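Local atomic coordinates of phycocyanobilin lyase subunit alpha (Nostoc sp. PCC 7120, PDB entry 5N3U), a protein that joins its partner subunit CpcF to form a lyase that is probably required for attaching the bilin chromophore to the phycocyanin alpha subunit. Residues Pro122-Leu127 and Glu149-Ala154. Numbering follows the deposited sequence.
Sequences PALIKL and EAVLEA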
ATOM      1  N   PRO A 122      19.728 -24.125 -23.448  1.00 23.80           N
ATOM      2  CA  PRO A 122      20.722 -25.062 -22.991  1.00 23.99           C
ATOM      3  C   PRO A 122      21.155 -24.822 -21.534  1.00 21.86           C
ATOM      4  O   PRO A 122      21.373 -25.760 -20.777  1.00 24.06           O
ATOM      5  CB  PRO A 122      21.933 -24.782 -23.946  1.00 25.81           C
ATOM      6  CG  PRO A 122      21.275 -24.157 -25.172  1.00 28.11           C
ATOM      7  CD  PRO A 122      20.139 -23.361 -24.665  1.00 26.09           C
ATOM      8  N   ALA A 123      21.330 -23.570 -21.130  1.00 21.07           N
ATOM      9  CA  ALA A 123      21.782 -23.328 -19.792  1.00 23.45           C
ATOM     10  C   ALA A 123      20.685 -23.683 -18.761  1.00 23.02           C
ATOM     11  O   ALA A 123      20.981 -24.213 -17.682  1.00 23.16           O
ATOM     12  CB  ALA A 123      22.202 -21.918 -19.628  1.00 26.68           C
ATOM     13  N   LEU A 124      19.437 -23.410 -19.107  1.00 21.41           N
ATOM     14  CA  LEU A 124      18.286 -23.838 -18.271  1.00 21.54           C
ATOM     15  C   LEU A 124      18.219 -25.313 -18.194  1.00 21.17           C
ATOM     16  O   LEU A 124      18.013 -25.847 -17.118  1.00 19.99           O
ATOM     17  CB  LEU A 124      16.993 -23.288 -18.788  1.00 18.96           C
ATOM     18  CG  LEU A 124      16.940 -21.754 -18.653  1.00 22.48           C
ATOM     19  CD1 LEU A 124      15.853 -21.160 -19.532  1.00 20.73           C
ATOM     20  CD2 LEU A 124      16.740 -21.350 -17.210  1.00 20.74           C
ATOM     21  N   ILE A 125      18.422 -25.979 -19.328  1.00 21.81           N
ATOM     22  CA  ILE A 125      18.405 -27.468 -19.350  1.00 22.00           C
ATOM     23  C   ILE A 125      19.449 -28.126 -18.465  1.00 21.88           C
ATOM     24  O   ILE A 125      19.190 -29.067 -17.737  1.00 22.83           O
ATOM     25  CB  ILE A 125      18.470 -27.964 -20.779  1.00 23.01           C
ATOM     26  CG1 ILE A 125      17.091 -27.743 -21.428  1.00 24.96           C
ATOM     27  CG2 ILE A 125      18.804 -29.458 -20.876  1.00 25.48           C
ATOM     28  CD1 ILE A 125      17.095 -28.008 -22.936  1.00 28.96           C
ATOM     29  N   LYS A 126      20.603 -27.523 -18.410  1.00 23.71           N
ATOM     30  CA  LYS A 126      21.665 -28.019 -17.563  1.00 24.01           C
ATOM     31  C   LYS A 126      21.279 -27.986 -16.089  1.00 22.84           C
ATOM     32  O   LYS A 126      21.659 -28.868 -15.309  1.00 24.16           O
ATOM     33  CB  LYS A 126      22.885 -27.137 -17.871  1.00 30.26           C
ATOM     34  CG  LYS A 126      24.062 -27.310 -16.959  1.00 42.82           C
ATOM     35  CD  LYS A 126      25.352 -27.483 -17.758  1.00 49.54           C
ATOM     36  CE  LYS A 126      25.586 -26.347 -18.704  1.00 52.14           C
ATOM     37  NZ  LYS A 126      27.041 -25.967 -18.649  1.00 64.64           N
ATOM     38  N   LEU A 127      20.478 -27.023 -15.651  1.00 21.86           N
ATOM     39  CA  LEU A 127      20.081 -27.006 -14.242  1.00 21.80           C
ATOM     40  C   LEU A 127      19.085 -28.099 -13.883  1.00 21.93           C
ATOM     41  O   LEU A 127      18.838 -28.356 -12.725  1.00 23.74           O
ATOM     42  CB  LEU A 127      19.552 -25.623 -13.877  1.00 22.86           C
ATOM     43  CG  LEU A 127      20.487 -24.446 -13.979  1.00 22.99           C
ATOM     44  CD1 LEU A 127      19.838 -23.202 -13.470  1.00 22.50           C
ATOM     45  CD2 LEU A 127      21.754 -24.641 -13.169  1.00 25.10           C
ATOM     46  N   GLU A 149      11.347 -24.356  -9.909  1.00 20.18           N
ATOM     47  CA  GLU A 149      10.164 -23.668 -10.291  1.00 20.32           C
ATOM     48  C   GLU A 149      10.396 -22.697 -11.442  1.00 23.97           C
ATOM     49  O   GLU A 149       9.718 -22.739 -12.469  1.00 18.71           O
ATOM     50  CB  GLU A 149       9.545 -22.979  -9.069  1.00 24.92           C
ATOM     51  CG  GLU A 149       8.280 -22.139  -9.333  1.00 29.78           C
ATOM     52  CD  GLU A 149       7.610 -21.597  -8.033  1.00 35.40           C
ATOM     53  OE1 GLU A 149       8.173 -21.756  -6.932  1.00 35.94           O
ATOM     54  OE2 GLU A 149       6.446 -21.111  -8.076  1.00 26.48           O
ATOM     55  N   ALA A 150      11.348 -21.773 -11.250  1.00 18.48           N
ATOM     56  CA  ALA A 150      11.671 -20.758 -12.268  1.00 19.43           C
ATOM     57  C   ALA A 150      12.256 -21.357 -13.471  1.00 17.03           C
ATOM     58  O   ALA A 150      11.952 -20.924 -14.577  1.00 18.60           O
ATOM     59  CB  ALA A 150      12.659 -19.780 -11.642  1.00 20.53           C
ATOM     60  N   VAL A 151      13.058 -22.388 -13.356  1.00 15.24           N
ATOM     61  CA  VAL A 151      13.681 -22.994 -14.526  1.00 17.77           C
ATOM     62  C   VAL A 151      12.627 -23.660 -15.438  1.00 20.34           C
ATOM     63  O   VAL A 151      12.649 -23.548 -16.684  1.00 16.80           O
ATOM     64  CB  VAL A 151      14.750 -24.046 -14.137  1.00 17.98           C
ATOM     65  CG1 VAL A 151      15.124 -24.962 -15.289  1.00 18.24           C
ATOM     66  CG2 VAL A 151      16.002 -23.345 -13.543  1.00 18.29           C
ATOM     67  N   LEU A 152      11.738 -24.385 -14.806  1.00 18.24           N
ATOM     68  CA  LEU A 152      10.676 -25.068 -15.573  1.00 18.93           C
ATOM     69  C   LEU A 152       9.769 -24.002 -16.234  1.00 18.20           C
ATOM     70  O   LEU A 152       9.433 -24.118 -17.381  1.00 20.36           O
ATOM     71  CB  LEU A 152       9.832 -25.911 -14.625  1.00 19.10           C
ATOM     72  CG  LEU A 152      10.562 -27.188 -14.128  1.00 20.17           C
ATOM     73  CD1 LEU A 152       9.902 -27.730 -12.905  1.00 20.33           C
ATOM     74  CD2 LEU A 152      10.818 -28.202 -15.235  1.00 23.48           C
ATOM     75  N   GLU A 153       9.353 -23.022 -15.489  1.00 20.83           N
ATOM     76  CA  GLU A 153       8.523 -21.961 -16.048  1.00 23.19           C
ATOM     77  C   GLU A 153       9.270 -21.335 -17.207  1.00 22.02           C
ATOM     78  O   GLU A 153       8.685 -21.099 -18.282  1.00 21.64           O
ATOM     79  CB  GLU A 153       8.263 -20.899 -15.012  1.00 25.79           C
ATOM     80  CG  GLU A 153       7.219 -21.335 -14.036  1.00 28.76           C
ATOM     81  CD  GLU A 153       6.827 -20.249 -13.069  1.00 41.68           C
ATOM     82  OE1 GLU A 153       7.530 -19.201 -12.972  1.00 43.55           O
ATOM     83  OE2 GLU A 153       5.806 -20.455 -12.379  1.00 41.38           O
ATOM     84  N   ALA A 154      10.566 -21.039 -17.010  1.00 18.19           N
ATOM     85  CA  ALA A 154      11.313 -20.421 -18.114  1.00 18.12           C
ATOM     86  C   ALA A 154      11.381 -21.266 -19.396  1.00 18.84           C
ATOM     87  O   ALA A 154      11.240 -20.769 -20.530  1.00 20.10           O
ATOM     88  CB  ALA A 154      12.705 -20.078 -17.639  1.00 17.82           C
TER
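In the alpha-helical solenoid built from HEAT-like repeats, Leu-124 and Leu-127 of segment 122-127 meet Val-151 and Ala-154 of helix 148-157 in a compact example of apolar contact between successive helices. Val-151 faces both leucines and uses both of its branches. CG1 of Val-151, anti to the backbone N (chi1 164°), lies against the opposing backbone, 3.5 Å from the carbonyl O of Leu-124. CG2 of Val-151 is turned to the leucine side chains: it meets CD1 of Leu-127 at 3.8 Å, the two side chains crossing at about a right angle, and lies a looser 4.2 Å from CD2 of Leu-124. The other methyl of that leucine, CD1 of Leu-124, rests on CB of Ala-154 at 3.8 Å, about one turn further along from Val-151. The backbones come nearest at the CA atoms of Leu-124 and Val-151, 6.0 Å apart. All four residues are buried. Leu-97 and Leu-155 also touch Leu-124, while Ala-154 packs against Glu-113 of helix 102-115. Such mostly apolar packing of branched side chains between neighbouring helices, here with one methyl set against a backbone carbonyl, is characteristic of the hydrophobic core of a HEAT-repeat solenoid.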